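Long-range contact in De novo designed switch protein caging a hemagglutinin binder (sCageHA267_1S) (Synthetic construct, PDB 7CBC), which is a designed helical-bundle switch that cages a hemagglutinin-binding element and probably releases it for use as a biosensor: residues N115-L129 against Q211-L225. Numbering follows the deposited sequence.
Sequences NLRAAKAFLEAAAKL and QRLNLELLRELLRAL
Asn115 and Gln211 pair amide to amide at one end of this parallel helix contact. Gln211 NE2 donates to Asn115 OD1 at 2.7 Å, and Asn115 ND2 returns a bond to Gln211 OE1 at 3.0 Å. Both bonds land on lone pairs, and the amide planes are nearly coplanar, 26° apart. Gln211 CG lies anti to the backbone N (chi1 -177°) and the chain then bends, which turns the amide toward Asn115. Gln211 OE1 also accepts from Asn214 ND2. Replacing Gln211 by alanine would probably leave Asn115 OD1 without this donor and Asn214 ND2 without its acceptor. Beyond this polar layer the packing is apolar. Leu218 CD1 presses tightly on Ala118 CB at 3.5 Å. Leu221 CB sits over one face of the Phe122 ring, 4.0 Å from its centroid. Leu225 is a knob among Phe122, Ala125, Ala126 and Leu129; its CD1 meets Leu129 CD1 tip to tip at 3.6 Å, and CD2 lies against Phe122 CE1. Ala125 CB and Ala126 CB pack more loosely, each 4.3 Å from Leu225 CD2. Asn19 of helix 3-46 bonds Asn214 OD1, and Ser178 of helix 146-190 bonds Gln211 NE2. Helix 50-93 packs on Leu116 and Leu123, deep in the six-helix bundle.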
ATOM      1  N   ASN A 115       0.903  -7.519  -7.185  1.00 27.02           N
ATOM      2  CA  ASN A 115       0.991  -6.343  -6.328  1.00 30.90           C
ATOM      3  C   ASN A 115       0.033  -5.251  -6.790  1.00 27.72           C
ATOM      4  O   ASN A 115      -0.624  -4.610  -5.967  1.00 27.72           O
ATOM      5  CB  ASN A 115       2.433  -5.837  -6.290  1.00 28.53           C
ATOM      6  CG  ASN A 115       3.370  -6.833  -5.641  1.00 30.15           C
ATOM      7  OD1 ASN A 115       2.977  -7.584  -4.748  1.00 31.58           O
ATOM      8  ND2 ASN A 115       4.611  -6.856  -6.093  1.00 27.13           N
ATOM      9  N   LEU A 116      -0.088  -5.052  -8.104  1.00 29.12           N
ATOM     10  CA  LEU A 116      -0.983  -4.021  -8.627  1.00 30.80           C
ATOM     11  C   LEU A 116      -2.446  -4.372  -8.376  1.00 31.49           C
ATOM     12  O   LEU A 116      -3.216  -3.537  -7.891  1.00 32.54           O
ATOM     13  CB  LEU A 116      -0.713  -3.817 -10.118  1.00 34.10           C
ATOM     14  CG  LEU A 116       0.664  -3.203 -10.350  1.00 32.07           C
ATOM     15  CD1 LEU A 116       0.947  -2.982 -11.828  1.00 32.23           C
ATOM     16  CD2 LEU A 116       0.760  -1.903  -9.590  1.00 29.56           C
ATOM     17  N   ARG A 117      -2.847  -5.612  -8.673  1.00 33.65           N
ATOM     18  CA  ARG A 117      -4.214  -6.030  -8.371  1.00 36.10           C
ATOM     19  C   ARG A 117      -4.532  -5.910  -6.885  1.00 32.63           C
ATOM     20  O   ARG A 117      -5.667  -5.581  -6.513  1.00 29.94           O
ATOM     21  CB  ARG A 117      -4.443  -7.460  -8.864  1.00 31.96           C
ATOM     22  CG  ARG A 117      -4.432  -7.540 -10.379  1.00 33.19           C
ATOM     23  CD  ARG A 117      -4.206  -8.949 -10.918  1.00 47.04           C
ATOM     24  NE  ARG A 117      -4.420  -8.971 -12.363  1.00 45.09           N
ATOM     25  CZ  ARG A 117      -5.621  -9.102 -12.920  1.00 46.59           C
ATOM     26  NH1 ARG A 117      -6.693  -9.231 -12.144  1.00 43.78           N
ATOM     27  NH2 ARG A 117      -5.754  -9.096 -14.242  1.00 43.78           N
ATOM     28  N   ALA A 118      -3.545  -6.163  -6.023  1.00 27.55           N
ATOM     29  CA  ALA A 118      -3.752  -6.000  -4.589  1.00 28.56           C
ATOM     30  C   ALA A 118      -3.889  -4.528  -4.220  1.00 30.41           C
ATOM     31  O   ALA A 118      -4.715  -4.169  -3.375  1.00 26.27           O
ATOM     32  CB  ALA A 118      -2.605  -6.662  -3.820  1.00 29.63           C
ATOM     33  N   ALA A 119      -3.100  -3.655  -4.854  1.00 27.28           N
ATOM     34  CA  ALA A 119      -3.263  -2.218  -4.636  1.00 27.22           C
ATOM     35  C   ALA A 119      -4.653  -1.739  -5.054  1.00 28.17           C
ATOM     36  O   ALA A 119      -5.263  -0.908  -4.367  1.00 32.53           O
ATOM     37  CB  ALA A 119      -2.177  -1.461  -5.399  1.00 23.69           C
ATOM     38  N   LYS A 120      -5.171  -2.253  -6.177  1.00 29.10           N
ATOM     39  CA  LYS A 120      -6.537  -1.935  -6.599  1.00 31.43           C
ATOM     40  C   LYS A 120      -7.556  -2.458  -5.605  1.00 30.36           C
ATOM     41  O   LYS A 120      -8.525  -1.765  -5.272  1.00 33.89           O
ATOM     42  CB  LYS A 120      -6.819  -2.516  -7.989  1.00 34.28           C
ATOM     43  CG  LYS A 120      -6.461  -1.602  -9.137  1.00 39.26           C
ATOM     44  CD  LYS A 120      -6.957  -2.087 -10.520  1.00 46.15           C
ATOM     45  CE  LYS A 120      -6.049  -3.108 -11.177  1.00 46.72           C
ATOM     46  NZ  LYS A 120      -6.362  -4.482 -10.854  1.00 55.43           N
ATOM     47  N   ALA A 121      -7.361  -3.687  -5.127  1.00 29.34           N
ATOM     48  CA  ALA A 121      -8.249  -4.222  -4.109  1.00 29.33           C
ATOM     49  C   ALA A 121      -8.264  -3.339  -2.872  1.00 31.57           C
ATOM     50  O   ALA A 121      -9.322  -3.116  -2.282  1.00 32.73           O
ATOM     51  CB  ALA A 121      -7.840  -5.648  -3.754  1.00 33.79           C
ATOM     52  N   PHE A 122      -7.105  -2.814  -2.460  1.00 29.52           N
ATOM     53  CA  PHE A 122      -7.107  -1.966  -1.271  1.00 28.04           C
ATOM     54  C   PHE A 122      -7.870  -0.670  -1.516  1.00 30.68           C
ATOM     55  O   PHE A 122      -8.641  -0.216  -0.654  1.00 26.77           O
ATOM     56  CB  PHE A 122      -5.684  -1.651  -0.818  1.00 29.40           C
ATOM     57  CG  PHE A 122      -5.618  -0.543   0.195  1.00 27.28           C
ATOM     58  CD1 PHE A 122      -5.862  -0.798   1.537  1.00 28.52           C
ATOM     59  CD2 PHE A 122      -5.333   0.762  -0.199  1.00 26.82           C
ATOM     60  CE1 PHE A 122      -5.830   0.231   2.478  1.00 31.87           C
ATOM     61  CE2 PHE A 122      -5.300   1.796   0.731  1.00 31.36           C
ATOM     62  CZ  PHE A 122      -5.550   1.532   2.071  1.00 31.73           C
ATOM     63  N   LEU A 123      -7.657  -0.047  -2.674  1.00 25.72           N
ATOM     64  CA  LEU A 123      -8.304   1.228  -2.938  1.00 28.71           C
ATOM     65  C   LEU A 123      -9.815   1.061  -3.013  1.00 33.50           C
ATOM     66  O   LEU A 123     -10.571   1.938  -2.575  1.00 24.96           O
ATOM     67  CB  LEU A 123      -7.750   1.834  -4.225  1.00 25.15           C
ATOM     68  CG  LEU A 123      -8.384   3.154  -4.666  1.00 30.07           C
ATOM     69  CD1 LEU A 123      -8.398   4.165  -3.532  1.00 28.70           C
ATOM     70  CD2 LEU A 123      -7.673   3.729  -5.887  1.00 25.12           C
ATOM     71  N   GLU A 124     -10.276  -0.077  -3.536  1.00 29.95           N
ATOM     72  CA  GLU A 124     -11.708  -0.298  -3.641  1.00 32.05           C
ATOM     73  C   GLU A 124     -12.344  -0.404  -2.258  1.00 32.30           C
ATOM     74  O   GLU A 124     -13.401   0.198  -2.004  1.00 28.88           O
ATOM     75  CB  GLU A 124     -11.967  -1.529  -4.518  1.00 33.76           C
ATOM     76  CG  GLU A 124     -11.630  -1.258  -6.005  1.00 40.57           C
ATOM     77  CD  GLU A 124     -11.569  -2.514  -6.898  1.00 47.25           C
ATOM     78  OE1 GLU A 124     -11.467  -2.361  -8.146  1.00 45.39           O
ATOM     79  OE2 GLU A 124     -11.612  -3.647  -6.362  1.00 48.13           O
ATOM     80  N   ALA A 125     -11.676  -1.089  -1.327  1.00 31.81           N
ATOM     81  CA  ALA A 125     -12.161  -1.122   0.051  1.00 29.18           C
ATOM     82  C   ALA A 125     -12.169   0.265   0.671  1.00 31.45           C
ATOM     83  O   ALA A 125     -13.057   0.590   1.463  1.00 25.87           O
ATOM     84  CB  ALA A 125     -11.316  -2.068   0.903  1.00 32.01           C
ATOM     85  N   ALA A 126     -11.192   1.106   0.336  1.00 30.48           N
ATOM     86  CA  ALA A 126     -11.211   2.461   0.888  1.00 26.88           C
ATOM     87  C   ALA A 126     -12.361   3.281   0.314  1.00 27.56           C
ATOM     88  O   ALA A 126     -12.987   4.078   1.033  1.00 28.23           O
ATOM     89  CB  ALA A 126      -9.868   3.155   0.633  1.00 28.46           C
ATOM     90  N   ALA A 127     -12.666   3.105  -0.975  1.00 26.90           N
ATOM     91  CA  ALA A 127     -13.822   3.800  -1.547  1.00 25.69           C
ATOM     92  C   ALA A 127     -15.127   3.308  -0.935  1.00 30.11           C
ATOM     93  O   ALA A 127     -16.025   4.113  -0.643  1.00 29.33           O
ATOM     94  CB  ALA A 127     -13.857   3.624  -3.065  1.00 28.78           C
ATOM     95  N   LYS A 128     -15.261   1.994  -0.735  1.00 23.01           N
ATOM     96  CA  LYS A 128     -16.494   1.467  -0.166  1.00 25.43           C
ATOM     97  C   LYS A 128     -16.720   1.987   1.249  1.00 31.08           C
ATOM     98  O   LYS A 128     -17.844   2.366   1.597  1.00 32.15           O
ATOM     99  CB  LYS A 128     -16.491  -0.059  -0.179  1.00 25.17           C
ATOM    100  CG  LYS A 128     -16.591  -0.664  -1.575  1.00 29.46           C
ATOM    101  CD  LYS A 128     -16.612  -2.176  -1.495  1.00 34.32           C
ATOM    102  CE  LYS A 128     -16.562  -2.815  -2.864  1.00 38.52           C
ATOM    103  NZ  LYS A 128     -16.717  -4.297  -2.736  1.00 42.83           N
ATOM    104  N   LEU A 129     -15.671   2.025   2.074  1.00 26.34           N
ATOM    105  CA  LEU A 129     -15.827   2.587   3.408  1.00 24.42           C
ATOM    106  C   LEU A 129     -16.214   4.055   3.343  1.00 31.65           C
ATOM    107  O   LEU A 129     -17.038   4.516   4.138  1.00 26.22           O
ATOM    108  CB  LEU A 129     -14.556   2.412   4.232  1.00 27.64           C
ATOM    109  CG  LEU A 129     -14.153   0.972   4.540  1.00 29.49           C
ATOM    110  CD1 LEU A 129     -12.787   0.938   5.216  1.00 29.45           C
ATOM    111  CD2 LEU A 129     -15.200   0.307   5.414  1.00 31.15           C
ATOM    112  N   GLN A 211       9.793  -9.034  -2.416  1.00 24.52           N
ATOM    113  CA  GLN A 211       8.345  -9.204  -2.447  1.00 24.16           C
ATOM    114  C   GLN A 211       7.743  -9.152  -1.052  1.00 30.27           C
ATOM    115  O   GLN A 211       6.581  -8.742  -0.880  1.00 27.45           O
ATOM    116  CB  GLN A 211       8.000 -10.514  -3.145  1.00 22.30           C
ATOM    117  CG  GLN A 211       6.522 -10.789  -3.310  1.00 27.05           C
ATOM    118  CD  GLN A 211       5.720  -9.625  -3.919  1.00 26.45           C
ATOM    119  OE1 GLN A 211       6.272  -8.621  -4.398  1.00 23.59           O
ATOM    120  NE2 GLN A 211       4.404  -9.790  -3.943  1.00 26.22           N
ATOM    121  N   ARG A 212       8.515  -9.554  -0.043  1.00 27.47           N
ATOM    122  CA  ARG A 212       8.057  -9.464   1.341  1.00 29.89           C
ATOM    123  C   ARG A 212       7.773  -8.018   1.730  1.00 27.46           C
ATOM    124  O   ARG A 212       6.787  -7.734   2.423  1.00 30.06           O
ATOM    125  CB  ARG A 212       9.116 -10.081   2.266  1.00 31.78           C
ATOM    126  CG  ARG A 212       8.615 -10.760   3.534  1.00 40.49           C
ATOM    127  CD  ARG A 212       9.800 -11.364   4.329  1.00 47.47           C
ATOM    128  NE  ARG A 212      10.366 -12.547   3.674  1.00 44.79           N
ATOM    129  CZ  ARG A 212      11.645 -12.703   3.334  1.00 45.97           C
ATOM    130  NH1 ARG A 212      12.539 -11.751   3.597  1.00 44.30           N
ATOM    131  NH2 ARG A 212      12.031 -13.825   2.738  1.00 41.65           N
ATOM    132  N   LEU A 213       8.623  -7.088   1.288  1.00 27.02           N
ATOM    133  CA  LEU A 213       8.408  -5.678   1.596  1.00 27.84           C
ATOM    134  C   LEU A 213       7.255  -5.106   0.780  1.00 28.72           C
ATOM    135  O   LEU A 213       6.471  -4.308   1.297  1.00 28.13           O
ATOM    136  CB  LEU A 213       9.690  -4.870   1.360  1.00 28.51           C
ATOM    137  CG  LEU A 213       9.736  -3.401   1.836  1.00 32.44           C
ATOM    138  CD1 LEU A 213      11.158  -2.954   2.106  1.00 35.88           C
ATOM    139  CD2 LEU A 213       9.105  -2.442   0.828  1.00 32.17           C
ATOM    140  N   ASN A 214       7.153  -5.479  -0.498  1.00 29.38           N
ATOM    141  CA  ASN A 214       6.000  -5.069  -1.297  1.00 28.13           C
ATOM    142  C   ASN A 214       4.693  -5.481  -0.626  1.00 28.88           C
ATOM    143  O   ASN A 214       3.717  -4.726  -0.634  1.00 25.45           O
ATOM    144  CB  ASN A 214       6.069  -5.690  -2.698  1.00 25.18           C
ATOM    145  CG  ASN A 214       7.269  -5.212  -3.518  1.00 28.89           C
ATOM    146  OD1 ASN A 214       7.669  -4.053  -3.436  1.00 26.79           O
ATOM    147  ND2 ASN A 214       7.848  -6.121  -4.329  1.00 24.18           N
ATOM    148  N   LEU A 215       4.639  -6.695  -0.073  1.00 27.44           N
ATOM    149  CA  LEU A 215       3.405  -7.158   0.550  1.00 27.44           C
ATOM    150  C   LEU A 215       3.172  -6.473   1.890  1.00 29.56           C
ATOM    151  O   LEU A 215       2.025  -6.181   2.242  1.00 28.55           O
ATOM    152  CB  LEU A 215       3.434  -8.683   0.712  1.00 24.39           C
ATOM    153  CG  LEU A 215       3.307  -9.483  -0.592  1.00 31.88           C
ATOM    154  CD1 LEU A 215       3.426 -11.003  -0.344  1.00 30.53           C
ATOM    155  CD2 LEU A 215       2.010  -9.139  -1.360  1.00 29.21           C
ATOM    156  N   GLU A 216       4.241  -6.174   2.634  1.00 29.46           N
ATOM    157  CA  GLU A 216       4.066  -5.471   3.902  1.00 28.49           C
ATOM    158  C   GLU A 216       3.560  -4.042   3.685  1.00 32.10           C
ATOM    159  O   GLU A 216       2.799  -3.521   4.511  1.00 27.26           O
ATOM    160  CB  GLU A 216       5.376  -5.483   4.686  1.00 27.66           C
ATOM    161  CG  GLU A 216       5.307  -4.864   6.073  1.00 33.93           C
ATOM    162  CD  GLU A 216       4.495  -5.685   7.057  1.00 37.36           C
ATOM    163  OE1 GLU A 216       4.217  -6.865   6.757  1.00 33.28           O
ATOM    164  OE2 GLU A 216       4.123  -5.136   8.127  1.00 40.53           O
ATOM    165  N   LEU A 217       3.957  -3.403   2.579  1.00 25.13           N
ATOM    166  CA  LEU A 217       3.340  -2.136   2.190  1.00 29.42           C
ATOM    167  C   LEU A 217       1.819  -2.223   2.251  1.00 27.33           C
ATOM    168  O   LEU A 217       1.163  -1.377   2.858  1.00 29.00           O
ATOM    169  CB  LEU A 217       3.793  -1.746   0.780  1.00 30.23           C
ATOM    170  CG  LEU A 217       5.256  -1.327   0.609  1.00 27.79           C
ATOM    171  CD1 LEU A 217       5.502  -0.946  -0.818  1.00 23.70           C
ATOM    172  CD2 LEU A 217       5.542  -0.134   1.521  1.00 34.79           C
ATOM    173  N   LEU A 218       1.247  -3.269   1.650  1.00 27.57           N
ATOM    174  CA  LEU A 218      -0.203  -3.384   1.579  1.00 29.23           C
ATOM    175  C   LEU A 218      -0.797  -3.709   2.938  1.00 29.89           C
ATOM    176  O   LEU A 218      -1.887  -3.232   3.271  1.00 25.84           O
ATOM    177  CB  LEU A 218      -0.598  -4.451   0.566  1.00 30.77           C
ATOM    178  CG  LEU A 218      -0.143  -4.137  -0.855  1.00 34.10           C
ATOM    179  CD1 LEU A 218      -0.165  -5.385  -1.712  1.00 36.46           C
ATOM    180  CD2 LEU A 218      -0.999  -3.050  -1.473  1.00 30.61           C
ATOM    181  N   ARG A 219      -0.113  -4.541   3.725  1.00 27.73           N
ATOM    182  CA  ARG A 219      -0.585  -4.818   5.073  1.00 29.23           C
ATOM    183  C   ARG A 219      -0.595  -3.556   5.918  1.00 29.61           C
ATOM    184  O   ARG A 219      -1.573  -3.288   6.625  1.00 28.89           O
ATOM    185  CB  ARG A 219       0.274  -5.894   5.734  1.00 33.80           C
ATOM    186  CG  ARG A 219       0.036  -7.306   5.199  1.00 35.52           C
ATOM    187  CD  ARG A 219       0.611  -8.341   6.163  1.00 42.63           C
ATOM    188  NE  ARG A 219       0.935  -9.593   5.497  1.00 47.58           N
ATOM    189  CZ  ARG A 219       2.034  -9.776   4.774  1.00 41.82           C
ATOM    190  NH1 ARG A 219       2.900  -8.785   4.618  1.00 40.35           N
ATOM    191  NH2 ARG A 219       2.254 -10.942   4.192  1.00 43.64           N
ATOM    192  N   GLU A 220       0.478  -2.763   5.851  1.00 25.25           N
ATOM    193  CA  GLU A 220       0.533  -1.519   6.615  1.00 27.63           C
ATOM    194  C   GLU A 220      -0.603  -0.581   6.228  1.00 30.48           C
ATOM    195  O   GLU A 220      -1.197   0.080   7.090  1.00 25.82           O
ATOM    196  CB  GLU A 220       1.890  -0.841   6.425  1.00 32.82           C
ATOM    197  CG  GLU A 220       2.909  -1.190   7.510  1.00 30.62           C
ATOM    198  CD  GLU A 220       4.358  -1.086   7.047  1.00 36.86           C
ATOM    199  OE1 GLU A 220       4.624  -0.381   6.047  1.00 37.36           O
ATOM    200  OE2 GLU A 220       5.242  -1.712   7.691  1.00 41.06           O
ATOM    201  N   LEU A 221      -0.924  -0.513   4.940  1.00 26.85           N
ATOM    202  CA  LEU A 221      -2.047   0.301   4.504  1.00 28.14           C
ATOM    203  C   LEU A 221      -3.361  -0.243   5.046  1.00 29.27           C
ATOM    204  O   LEU A 221      -4.223   0.523   5.484  1.00 26.08           O
ATOM    205  CB  LEU A 221      -2.078   0.356   2.983  1.00 28.28           C
ATOM    206  CG  LEU A 221      -0.986   1.192   2.312  1.00 28.09           C
ATOM    207  CD1 LEU A 221      -0.958   0.867   0.854  1.00 24.86           C
ATOM    208  CD2 LEU A 221      -1.269   2.674   2.509  1.00 28.85           C
ATOM    209  N   LEU A 222      -3.539  -1.565   5.018  1.00 28.34           N
ATOM    210  CA  LEU A 222      -4.807  -2.133   5.460  1.00 30.11           C
ATOM    211  C   LEU A 222      -4.986  -1.990   6.966  1.00 33.20           C
ATOM    212  O   LEU A 222      -6.100  -1.730   7.441  1.00 24.43           O
ATOM    213  CB  LEU A 222      -4.913  -3.600   5.053  1.00 29.88           C
ATOM    214  CG  LEU A 222      -6.244  -4.195   5.522  1.00 31.84           C
ATOM    215  CD1 LEU A 222      -7.386  -3.354   5.012  1.00 31.24           C
ATOM    216  CD2 LEU A 222      -6.415  -5.610   5.061  1.00 37.71           C
ATOM    217  N   ARG A 223      -3.912  -2.162   7.739  1.00 30.83           N
ATOM    218  CA  ARG A 223      -4.031  -1.966   9.181  1.00 33.29           C
ATOM    219  C   ARG A 223      -4.422  -0.536   9.511  1.00 31.65           C
ATOM    220  O   ARG A 223      -5.246  -0.301  10.398  1.00 29.74           O
ATOM    221  CB  ARG A 223      -2.729  -2.342   9.880  1.00 30.64           C
ATOM    222  CG  ARG A 223      -2.512  -3.842   9.928  1.00 38.76           C
ATOM    223  CD  ARG A 223      -1.412  -4.229  10.902  1.00 40.54           C
ATOM    224  NE  ARG A 223      -0.114  -3.762  10.444  1.00 44.27           N
ATOM    225  CZ  ARG A 223       0.758  -4.513   9.777  1.00 41.28           C
ATOM    226  NH1 ARG A 223       0.470  -5.775   9.488  1.00 44.17           N
ATOM    227  NH2 ARG A 223       1.915  -3.994   9.394  1.00 37.51           N
ATOM    228  N   ALA A 224      -3.838   0.437   8.810  1.00 31.46           N
ATOM    229  CA  ALA A 224      -4.216   1.825   9.033  1.00 29.48           C
ATOM    230  C   ALA A 224      -5.662   2.073   8.635  1.00 33.19           C
ATOM    231  O   ALA A 224      -6.386   2.806   9.325  1.00 32.72           O
ATOM    232  CB  ALA A 224      -3.285   2.750   8.254  1.00 36.91           C
ATOM    233  N   LEU A 225      -6.101   1.486   7.518  1.00 28.77           N
ATOM    234  CA  LEU A 225      -7.489   1.662   7.100  1.00 26.47           C
ATOM    235  C   LEU A 225      -8.451   1.108   8.145  1.00 32.64           C
ATOM    236  O   LEU A 225      -9.437   1.770   8.507  1.00 30.59           O
ATOM    237  CB  LEU A 225      -7.717   0.991   5.745  1.00 29.00           C
ATOM    238  CG  LEU A 225      -9.115   1.074   5.120  1.00 25.52           C
ATOM    239  CD1 LEU A 225      -9.548   2.536   4.950  1.00 30.45           C
ATOM    240  CD2 LEU A 225      -9.218   0.294   3.781  1.00 22.68           C
TER